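Local coordinates for stress-induced protein 1 (Caenorhabditis elegans, PDB 4YE0), which probably binds unfolding client proteins as a small heat shock protein chaperone, its activity being regulated by pH-dependent conformational changes, at residues A68-V73 with I82-T87. Sequence-based numbering, arbitrary orientation.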
loop_
_atom_site.group_PDB
_atom_site.type_symbol
_atom_site.label_atom_id
_atom_site.label_comp_id
_atom_site.label_asym_id
_atom_site.label_seq_id
_atom_site.Cartn_x
_atom_site.Cartn_y
_atom_site.Cartn_z
ATOM N N ALA A 68 12.971 11.403 24.029
ATOM C CA ALA A 68 13.413 12.764 23.708
ATOM C C ALA A 68 14.381 12.832 22.522
ATOM O O ALA A 68 14.524 13.889 21.903
ATOM C CB ALA A 68 14.055 13.399 24.932
ATOM N N HIS A 69 15.048 11.717 22.211
ATOM C CA HIS A 69 16.063 11.691 21.157
ATOM C C HIS A 69 15.743 10.689 20.053
ATOM O O HIS A 69 16.643 10.160 19.394
ATOM C CB HIS A 69 17.433 11.398 21.768
ATOM C CG HIS A 69 17.922 12.486 22.669
ATOM N ND1 HIS A 69 18.007 12.343 24.036
ATOM C CD2 HIS A 69 18.326 13.748 22.398
ATOM C CE1 HIS A 69 18.457 13.464 24.568
ATOM N NE2 HIS A 69 18.659 14.333 23.595
ATOM N N ILE A 70 14.454 10.439 19.850
ATOM C CA ILE A 70 14.002 9.616 18.741
ATOM C C ILE A 70 14.234 10.384 17.442
ATOM O O ILE A 70 14.000 11.595 17.390
ATOM C CB ILE A 70 12.518 9.229 18.908
ATOM C CG1 ILE A 70 12.133 8.116 17.934
ATOM C CG2 ILE A 70 11.604 10.435 18.734
ATOM C CD1 ILE A 70 11.009 7.249 18.464
ATOM N N HIS A 71 14.715 9.692 16.412
ATOM C CA HIS A 71 15.063 10.343 15.151
ATOM C C HIS A 71 14.532 9.551 13.964
ATOM O O HIS A 71 14.689 8.332 13.902
ATOM C CB HIS A 71 16.582 10.502 15.050
ATOM C CG HIS A 71 17.016 11.551 14.074
ATOM N ND1 HIS A 71 17.486 11.247 12.814
ATOM C CD2 HIS A 71 17.048 12.901 14.173
ATOM C CE1 HIS A 71 17.792 12.365 12.180
ATOM N NE2 HIS A 71 17.535 13.383 12.982
ATOM N N THR A 72 13.912 10.256 13.023
ATOM C CA THR A 72 13.268 9.639 11.866
ATOM C C THR A 72 13.941 10.141 10.593
ATOM O O THR A 72 14.058 11.345 10.392
ATOM C CB THR A 72 11.767 10.012 11.830
ATOM O OG1 THR A 72 11.120 9.548 13.022
ATOM C CG2 THR A 72 11.072 9.413 10.629
ATOM N N VAL A 73 14.392 9.224 9.740
ATOM C CA VAL A 73 14.947 9.600 8.435
ATOM C C VAL A 73 14.445 8.674 7.330
ATOM O O VAL A 73 14.212 7.487 7.559
ATOM C CB VAL A 73 16.503 9.605 8.407
ATOM C CG1 VAL A 73 17.075 10.713 9.282
ATOM C CG2 VAL A 73 17.069 8.259 8.817
ATOM N N ILE A 82 13.743 4.691 11.953
ATOM C CA ILE A 82 13.448 5.408 13.171
ATOM C C ILE A 82 14.337 4.802 14.236
ATOM O O ILE A 82 14.310 3.590 14.442
ATOM C CB ILE A 82 11.971 5.246 13.572
ATOM C CG1 ILE A 82 11.063 5.799 12.466
ATOM C CG2 ILE A 82 11.710 5.950 14.896
ATOM C CD1 ILE A 82 9.597 5.453 12.631
ATOM N N ASP A 83 15.133 5.631 14.903
ATOM C CA ASP A 83 16.015 5.125 15.947
ATOM C C ASP A 83 16.091 6.046 17.158
ATOM O O ASP A 83 15.835 7.248 17.058
ATOM C CB ASP A 83 17.418 4.846 15.383
ATOM C CG ASP A 83 18.243 6.108 15.193
ATOM O OD1 ASP A 83 19.423 6.112 15.602
ATOM O OD2 ASP A 83 17.719 7.096 14.641
ATOM N N ALA A 84 16.437 5.458 18.299
ATOM C CA ALA A 84 16.606 6.198 19.545
ATOM C C ALA A 84 17.559 5.448 20.478
ATOM O O ALA A 84 17.608 4.219 20.453
ATOM C CB ALA A 84 15.257 6.396 20.217
ATOM N N PRO A 85 18.333 6.183 21.295
ATOM C CA PRO A 85 19.105 5.503 22.337
ATOM C C PRO A 85 18.221 5.043 23.494
ATOM O O PRO A 85 17.092 5.523 23.642
ATOM C CB PRO A 85 20.095 6.574 22.807
ATOM C CG PRO A 85 19.473 7.875 22.439
ATOM C CD PRO A 85 18.648 7.623 21.213
ATOM N N LYS A 86 18.728 4.110 24.295
ATOM C CA LYS A 86 18.041 3.697 25.512
ATOM C C LYS A 86 18.361 4.671 26.643
ATOM O O LYS A 86 19.330 5.428 26.565
ATOM C CB LYS A 86 18.434 2.270 25.898
ATOM C CG LYS A 86 18.135 1.226 24.830
ATOM C CD LYS A 86 16.690 1.288 24.353
ATOM C CE LYS A 86 16.299 0.071 23.532
ATOM N NZ LYS A 86 16.083 -1.148 24.361
ATOM N N THR A 87 17.534 4.653 27.686
ATOM C CA THR A 87 17.669 5.596 28.797
ATOM C C THR A 87 18.971 5.419 29.587
ATOM O O THR A 87 19.587 6.405 29.988
ATOM C CB THR A 87 16.469 5.509 29.770
ATOM O OG1 THR A 87 16.126 4.136 29.999
ATOM C CG2 THR A 87 15.257 6.233 29.196
#
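Between I70 and T72, on one face of the antiparallel hairpin formed by strands 71-74 and 79-85, the side chain of I82 sends a different branch to each neighbour. Its CG2 meets CG1 of I70 at 3.8 Å, the two isoleucines crossing at a slant, while CG1 of I82 runs alongside T72, 3.8 Å from OG1, both side chains pointing the same way. The split follows from the first torsion of I82 (chi1 -60°), which puts CG1 opposite the carbonyl carbon and CG2 opposite the amide nitrogen. Past these branches, I82 continues onto L36 and I38 of strand 35-45 in the other sheet. With an alanine here, I70 CG1 and the flank of T72 would probably lose the branches packed against them, and a gap would open toward strand 35-45. Farther along the hairpin, CB of A84 lies 3.8 Å from CA of I70.

The opposite face carries H71 and D83, the hydrogen-bonded pair. H71 N donates to D83 O at 2.8 Å, and D83 N returns a bond to H71 O at 2.9 Å. The carboxylate leans toward the H71 strand, its OD2 reaching 3.6 Å from CB of H71, whereas the imidazole swings outward; OD2 of D83 and ND1 of H71 are 4.5 Å apart, too far for a salt bridge, though a protonated imidazole would probably still feel the carboxylate's charge. Beyond the paired residues, the P85 ring sets its CD 4.0 Å from CB of H69, whose imidazole turns away to bond D66 through ND1.

This is the usual pattern of amphipathic beta strands covering a core, here a hairpin in the beta sandwich of the alpha-crystallin domain, where I82 faces the other sheet.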